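Local structure of endostatin (Mus musculus, 1KOE) at residues A[5-10]-A[38-43]; A[101-106]-A[145-150]; A[122-127]-A[152-157]. The protein inhibits angiogenesis as the C-terminal fragment of the collagen XVIII alpha1 chain and probably binds heparin. One frame throughout, in Å; residues are numbered along the deposited sequence.

Contact 1 of 3, residues A[5-10]-A[38-43]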
# COMPACT_ATOMS: atom_id res chain seq x y z
N HIS A 5 4.21 10.64 -2.68
CA HIS A 5 4.87 9.43 -3.18
C HIS A 5 4.27 8.11 -2.62
O HIS A 5 3.99 8.00 -1.41
CB HIS A 5 6.37 9.47 -2.88
CG HIS A 5 7.09 10.59 -3.58
ND1 HIS A 5 7.16 11.86 -3.07
CD2 HIS A 5 7.74 10.62 -4.77
CE1 HIS A 5 7.82 12.64 -3.92
NE2 HIS A 5 8.19 11.91 -4.95
N LEU A 6 4.09 7.13 -3.50
CA LEU A 6 3.60 5.80 -3.12
C LEU A 6 4.79 4.89 -3.45
O LEU A 6 5.20 4.78 -4.61
CB LEU A 6 2.37 5.42 -3.95
CG LEU A 6 1.68 4.10 -3.61
CD1 LEU A 6 1.06 4.14 -2.24
CD2 LEU A 6 0.58 3.83 -4.66
N VAL A 7 5.36 4.25 -2.43
CA VAL A 7 6.58 3.47 -2.58
C VAL A 7 6.47 2.13 -1.85
O VAL A 7 5.93 2.06 -0.75
CB VAL A 7 7.78 4.27 -1.97
CG1 VAL A 7 9.10 3.57 -2.25
CG2 VAL A 7 7.82 5.69 -2.53
N ALA A 8 6.99 1.08 -2.46
CA ALA A 8 6.92 -0.24 -1.84
C ALA A 8 8.09 -0.54 -0.88
O ALA A 8 9.23 -0.07 -1.07
CB ALA A 8 6.88 -1.31 -2.93
N LEU A 9 7.80 -1.34 0.15
CA LEU A 9 8.84 -1.79 1.06
C LEU A 9 9.81 -2.67 0.25
O LEU A 9 9.42 -3.31 -0.74
CB LEU A 9 8.26 -2.58 2.24
CG LEU A 9 7.52 -1.75 3.29
CD1 LEU A 9 7.04 -2.68 4.39
CD2 LEU A 9 8.46 -0.69 3.91
N ASN A 10 11.06 -2.75 0.69
CA ASN A 10 12.09 -3.48 -0.04
C ASN A 10 11.99 -5.00 -0.06
O ASN A 10 12.78 -5.66 -0.73
CB ASN A 10 13.48 -3.03 0.43
CG ASN A 10 13.79 -1.58 0.05
OD1 ASN A 10 13.31 -1.07 -0.96
ND2 ASN A 10 14.60 -0.92 0.88
N GLY A 38 9.64 13.11 3.57
CA GLY A 38 8.25 13.05 4.00
C GLY A 38 7.95 12.01 5.06
O GLY A 38 8.80 11.19 5.41
N THR A 39 6.71 12.05 5.55
CA THR A 39 6.21 11.11 6.55
C THR A 39 5.47 9.99 5.82
O THR A 39 4.41 10.19 5.25
CB THR A 39 5.26 11.81 7.54
OG1 THR A 39 5.91 12.95 8.12
CG2 THR A 39 4.85 10.83 8.66
N PHE A 40 6.05 8.80 5.84
CA PHE A 40 5.47 7.64 5.17
C PHE A 40 4.80 6.69 6.14
O PHE A 40 5.39 6.30 7.15
CB PHE A 40 6.55 6.88 4.41
CG PHE A 40 7.05 7.61 3.20
CD1 PHE A 40 8.00 8.62 3.33
CD2 PHE A 40 6.58 7.29 1.94
CE1 PHE A 40 8.47 9.30 2.22
CE2 PHE A 40 7.05 7.97 0.82
CZ PHE A 40 7.99 8.97 0.97
N ARG A 41 3.57 6.31 5.81
CA ARG A 41 2.82 5.36 6.61
C ARG A 41 2.44 4.16 5.74
O ARG A 41 2.38 4.27 4.52
CB ARG A 41 1.59 6.06 7.19
CG ARG A 41 1.96 7.15 8.20
CD ARG A 41 0.90 7.37 9.25
NE ARG A 41 0.54 6.12 9.92
CZ ARG A 41 -0.70 5.79 10.27
NH1 ARG A 41 -1.70 6.64 10.03
NH2 ARG A 41 -0.93 4.61 10.84
N ALA A 42 2.25 2.99 6.36
CA ALA A 42 1.88 1.80 5.60
C ALA A 42 0.50 1.96 4.99
O ALA A 42 -0.42 2.48 5.63
CB ALA A 42 1.93 0.57 6.51
N PHE A 43 0.38 1.54 3.73
CA PHE A 43 -0.85 1.57 2.93
C PHE A 43 -1.71 0.36 3.38
O PHE A 43 -1.78 -0.65 2.69
CB PHE A 43 -0.44 1.46 1.44
CG PHE A 43 -1.56 1.63 0.44
CD1 PHE A 43 -2.02 2.91 0.08
CD2 PHE A 43 -2.12 0.53 -0.19
CE1 PHE A 43 -3.02 3.08 -0.90
CE2 PHE A 43 -3.11 0.68 -1.17
CZ PHE A 43 -3.56 1.96 -1.53
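His5 and Phe40 face each other with their CA atoms 8.6 Å apart, on two strands that run the same way but are not direct neighbours in the sheet. Leu6 and Phe43 keep the same CA separation further along. Side chains bridge the gap, one of them also reaching the backbone of His5. The ring of Phe40 leans across toward segment 5-10, and its CE2 atom does the touching. CE2 lies 3.8 Å from the backbone O of His5 and 4.0 Å from His5 CB. CE2 also comes to 4.1 Å from Val7 CG2, so one ring corner rests on two alternate residues of the strand. Val7 holds CG2 beside its backbone N, with CG1 anti to that N (chi1 -173°). The approach of both to the ring is oblique.

Strands 4-8 and 40-42 belong to the mixed five-stranded sheet of this C-type lectin-like fold. Strand 166-169 lies between them and runs antiparallel to both. Phe40 spans this middle strand on one side of the sheet, where Ala31 of helix 19-33 also meets its ring. Phe43 spans it on the other side, next to Leu166.

On that second side Leu6 supplies the partner. Its CD1 methyl meets Phe43 CD1 at 4.0 Å, in a purely apolar contact. Phe43 CG stands anti to the backbone N (chi1 -174°), which sends the ring across toward segment 5-10, where it meets the leucine. The His5 ring turns away from Phe40. Its NE2 is bonded to Asp70 OD1 and its ND1 to Glu169 OE1, which fixes the rotation of the imidazole.

Contact 2 of 3, residues A[101-106]-A[145-150]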
# COMPACT_ATOMS: atom_id res chain seq x y z
N ASP A 101 11.78 -2.15 -9.60
CA ASP A 101 10.41 -2.25 -10.10
C ASP A 101 9.87 -3.58 -9.54
O ASP A 101 10.34 -4.67 -9.91
CB ASP A 101 10.39 -2.24 -11.63
CG ASP A 101 8.98 -2.34 -12.21
OD1 ASP A 101 8.07 -2.97 -11.63
OD2 ASP A 101 8.77 -1.81 -13.30
N VAL A 102 8.88 -3.48 -8.67
CA VAL A 102 8.30 -4.64 -8.01
C VAL A 102 7.65 -5.68 -8.93
O VAL A 102 7.58 -6.87 -8.60
CB VAL A 102 7.32 -4.19 -6.89
CG1 VAL A 102 6.05 -3.61 -7.49
CG2 VAL A 102 7.01 -5.32 -5.98
N LEU A 103 7.19 -5.25 -10.10
CA LEU A 103 6.56 -6.17 -11.03
C LEU A 103 7.62 -6.92 -11.86
O LEU A 103 7.45 -8.11 -12.15
CB LEU A 103 5.59 -5.45 -11.97
CG LEU A 103 4.35 -6.26 -12.36
CD1 LEU A 103 3.43 -6.36 -11.17
CD2 LEU A 103 3.63 -5.60 -13.51
N ARG A 104 8.74 -6.27 -12.15
CA ARG A 104 9.77 -6.89 -12.97
C ARG A 104 10.86 -7.61 -12.21
O ARG A 104 11.65 -8.34 -12.79
CB ARG A 104 10.39 -5.85 -13.91
CG ARG A 104 9.40 -5.25 -14.92
N HIS A 105 10.91 -7.41 -10.90
CA HIS A 105 11.94 -8.02 -10.08
C HIS A 105 11.52 -9.31 -9.36
O HIS A 105 10.53 -9.32 -8.64
CB HIS A 105 12.44 -6.98 -9.08
CG HIS A 105 13.80 -7.27 -8.57
ND1 HIS A 105 14.05 -8.21 -7.60
CD2 HIS A 105 15.01 -6.77 -8.94
CE1 HIS A 105 15.35 -8.28 -7.38
NE2 HIS A 105 15.95 -7.42 -8.18
N PRO A 106 12.33 -10.36 -9.45
CA PRO A 106 12.00 -11.64 -8.80
C PRO A 106 11.94 -11.69 -7.27
O PRO A 106 11.45 -12.67 -6.70
CB PRO A 106 13.05 -12.60 -9.37
CG PRO A 106 14.25 -11.70 -9.56
CD PRO A 106 13.62 -10.45 -10.17
N SER A 145 -4.31 -7.81 -6.82
CA SER A 145 -3.32 -8.20 -7.80
C SER A 145 -2.89 -7.00 -8.60
O SER A 145 -3.69 -6.39 -9.30
CB SER A 145 -3.88 -9.24 -8.77
OG SER A 145 -2.85 -9.68 -9.64
N LEU A 146 -1.60 -6.71 -8.56
CA LEU A 146 -1.05 -5.60 -9.31
C LEU A 146 -1.05 -5.94 -10.82
O LEU A 146 -0.95 -5.05 -11.66
CB LEU A 146 0.36 -5.32 -8.82
CG LEU A 146 0.76 -3.86 -8.63
CD1 LEU A 146 -0.37 -3.08 -7.97
CD2 LEU A 146 2.03 -3.84 -7.80
N LEU A 147 -1.17 -7.23 -11.15
CA LEU A 147 -1.20 -7.65 -12.54
C LEU A 147 -2.47 -7.14 -13.22
O LEU A 147 -2.48 -6.91 -14.43
CB LEU A 147 -1.08 -9.18 -12.67
CG LEU A 147 0.22 -9.76 -12.10
CD1 LEU A 147 0.16 -11.26 -12.08
CD2 LEU A 147 1.40 -9.29 -12.89
N SER A 148 -3.53 -6.93 -12.45
CA SER A 148 -4.79 -6.42 -13.00
C SER A 148 -4.81 -4.89 -13.09
O SER A 148 -5.81 -4.30 -13.49
CB SER A 148 -5.96 -6.91 -12.15
OG SER A 148 -6.03 -6.20 -10.91
N GLY A 149 -3.71 -4.24 -12.69
CA GLY A 149 -3.63 -2.79 -12.72
C GLY A 149 -4.37 -2.06 -11.61
O GLY A 149 -4.46 -0.84 -11.65
N ARG A 150 -4.82 -2.77 -10.57
CA ARG A 150 -5.57 -2.15 -9.48
C ARG A 150 -4.90 -2.34 -8.12
O ARG A 150 -4.24 -3.36 -7.89
CB ARG A 150 -6.98 -2.74 -9.40
CG ARG A 150 -7.81 -2.50 -10.63
CD ARG A 150 -9.05 -3.38 -10.63
NE ARG A 150 -8.73 -4.81 -10.72
CZ ARG A 150 -9.61 -5.80 -10.61
NH1 ARG A 150 -10.89 -5.53 -10.41
NH2 ARG A 150 -9.21 -7.06 -10.70
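Leu103 reaches over to Leu146 and Leu147, and its branched end makes most of this small apolar contact. Its CB heads toward segment 145-150 but touches nothing there. CG is the first atom to come near, 4.3 Å from Leu147 CD2. CD1 goes furthest into the contact. It meets Leu146 CB at 4.0 Å and Leu147 CD2 at 4.0 Å, so one methyl lodges against two consecutive leucines. CD2 skirts the Leu147 side only.

Beside it, Val102 CG1 packs on Leu146 CD2 at 4.0 Å, the two side chains crossing at about a right angle. Segment 101-106 opens with an Asx turn: Asp101 OD1 accepts from Leu103 N at 2.9 Å, nearly along the C-O axis. On the other segment, Ser148 OG and N both bond to Ser145 O and tighten the short 3-10 turn.

Leu103 and Leu147 lie at the surface, while Val102 is buried against Trp108 and Ile164. Segment 101-106 is part of the loop between helix 77-80 and strand 112-114; segment 145-150 leaves the end of strand 140-145 and starts the connection to strand 155-158 of the same antiparallel sheet.

Contact 3 of 3, residues A[122-127]-A[152-157]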
# COMPACT_ATOMS: atom_id res chain seq x y z
N ARG A 122 -12.19 1.59 3.54
CA ARG A 122 -12.59 1.34 4.92
C ARG A 122 -12.08 -0.03 5.36
O ARG A 122 -11.97 -0.95 4.55
CB ARG A 122 -14.10 1.42 5.07
CG ARG A 122 -14.70 2.80 4.78
N ARG A 123 -11.78 -0.15 6.65
CA ARG A 123 -11.23 -1.36 7.23
C ARG A 123 -12.16 -2.56 7.16
O ARG A 123 -13.38 -2.41 7.27
CB ARG A 123 -10.81 -1.10 8.68
CG ARG A 123 -11.97 -1.04 9.67
CD ARG A 123 -11.60 -0.30 10.94
NE ARG A 123 -11.76 1.14 10.76
CZ ARG A 123 -11.71 2.05 11.73
NH1 ARG A 123 -11.50 1.66 12.98
NH2 ARG A 123 -11.93 3.33 11.45
N LEU A 124 -11.57 -3.73 6.90
CA LEU A 124 -12.29 -5.00 6.84
C LEU A 124 -11.81 -5.81 8.04
O LEU A 124 -10.80 -6.50 7.97
CB LEU A 124 -12.00 -5.74 5.53
CG LEU A 124 -12.59 -5.11 4.28
CD1 LEU A 124 -12.20 -5.92 3.06
CD2 LEU A 124 -14.11 -5.02 4.38
N MET A 125 -12.53 -5.73 9.15
CA MET A 125 -12.15 -6.41 10.38
C MET A 125 -12.06 -7.90 10.27
O MET A 125 -11.34 -8.52 11.05
CB MET A 125 -13.06 -5.99 11.52
CG MET A 125 -12.97 -4.50 11.80
SD MET A 125 -13.56 -4.02 13.44
CE MET A 125 -12.07 -3.24 14.14
N GLU A 126 -12.75 -8.49 9.30
CA GLU A 126 -12.67 -9.93 9.12
C GLU A 126 -11.63 -10.29 8.07
O GLU A 126 -11.43 -11.46 7.77
CB GLU A 126 -14.03 -10.51 8.70
CG GLU A 126 -15.18 -10.21 9.66
CD GLU A 126 -14.99 -10.82 11.04
OE1 GLU A 126 -14.30 -11.86 11.15
OE2 GLU A 126 -15.54 -10.25 12.00
N SER A 127 -10.97 -9.28 7.51
CA SER A 127 -9.99 -9.57 6.48
C SER A 127 -8.77 -8.64 6.46
O SER A 127 -8.46 -7.98 5.47
CB SER A 127 -10.65 -9.61 5.10
OG SER A 127 -9.87 -10.43 4.24
N LEU A 152 -6.86 -1.86 -5.15
CA LEU A 152 -7.91 -2.22 -4.19
C LEU A 152 -8.89 -3.31 -4.62
O LEU A 152 -10.06 -3.30 -4.23
CB LEU A 152 -8.67 -0.95 -3.74
CG LEU A 152 -7.87 0.16 -3.03
CD1 LEU A 152 -8.71 1.42 -2.92
CD2 LEU A 152 -7.41 -0.32 -1.64
N GLU A 153 -8.42 -4.26 -5.42
CA GLU A 153 -9.22 -5.40 -5.83
C GLU A 153 -9.62 -6.09 -4.51
O GLU A 153 -8.92 -5.99 -3.50
CB GLU A 153 -8.34 -6.31 -6.68
CG GLU A 153 -9.00 -7.53 -7.27
CD GLU A 153 -8.09 -8.27 -8.23
OE1 GLU A 153 -6.86 -8.02 -8.22
OE2 GLU A 153 -8.58 -9.11 -9.01
N GLN A 154 -10.76 -6.76 -4.52
CA GLN A 154 -11.25 -7.40 -3.30
C GLN A 154 -11.03 -8.90 -3.19
O GLN A 154 -11.97 -9.68 -3.31
CB GLN A 154 -12.72 -7.06 -3.15
CG GLN A 154 -12.93 -5.56 -3.04
CD GLN A 154 -12.36 -5.03 -1.75
OE1 GLN A 154 -12.78 -5.45 -0.69
NE2 GLN A 154 -11.39 -4.13 -1.84
N LYS A 155 -9.77 -9.29 -2.98
CA LYS A 155 -9.41 -10.69 -2.83
C LYS A 155 -9.06 -11.02 -1.39
O LYS A 155 -8.22 -10.36 -0.78
CB LYS A 155 -8.20 -11.03 -3.71
N ALA A 156 -9.71 -12.04 -0.82
CA ALA A 156 -9.40 -12.47 0.54
C ALA A 156 -8.30 -13.51 0.36
O ALA A 156 -8.54 -14.58 -0.23
CB ALA A 156 -10.61 -13.10 1.17
N ALA A 157 -7.08 -13.17 0.77
CA ALA A 157 -5.92 -14.07 0.62
C ALA A 157 -5.41 -14.60 1.96
O ALA A 157 -5.50 -13.91 2.97
CB ALA A 157 -4.78 -13.34 -0.11
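The Gln154 amide is the flat group here, and Leu124 meets it at the oxygen end. Leu124 CD1 sits 3.8 Å from Gln154 OE1, beyond the oxygen and not over a face of the amide. At the other end NE2 gives a hydrogen bond to Leu152 O of its own segment, 2.9 Å long and nearly straight (165°). Leu152 O lies at the edge of the amide, close to its plane. Seen from the carbonyl, however, NE2 is well above the plane of that group, 45° out of it. The Gln154 chain is bent at its second torsion (chi2 -68°), which folds the amide back toward Leu152. NE2 also bonds to Ser117 O, and OE1 accepts from Gln142 NE2. With partners at both ends, the amide is held in one orientation and Leu124 meets its oxygen side.

Strand 155-158 is an edge strand of the three-stranded antiparallel sheet, with strand 140-145 as its partner. Segment 122-127 passes alongside as a loop leading to helix 129-132. It turns at Leu124 to Ser127, a type I beta turn closed by Ser127 N to Leu124 O at 2.8 Å. Just past these two segments, the disulfide Cys129-Cys159 ties the same two parts of the chain together.

Ser127 and Ala156 are the nearest pair along the backbones, their CA atoms 6.6 Å apart. Ser127 OG touches the Ala156 methyl CB at 4.1 Å, a plain packing contact. The same hydroxyl is bonded to Gln142 OE1 and to Thr140 OG1, so this buried oxygen is satisfied from strand 140-145.

Contact 1 is the core contact: nearly all its touching residues are buried, and its centre is about 7 Å from the chain's centre. The centres of contacts 2 and 3 are each about 13 Å from it, and both are partly exposed. Contact 1 joins two strands of the mixed sheet through aromatic and aliphatic groups. Contact 2 is also apolar, but packs loops and its leucines reach the surface. Contact 3 sets a methyl against an amide and a hydroxyl against a methyl. Contacts 2 and 3 share the antiparallel sheet, and their segments alternate along the chain. They touch where Glu153 OE1 probably accepts from Ser145 N; Glu153 OE2 also salt-bridges Arg150 NH2.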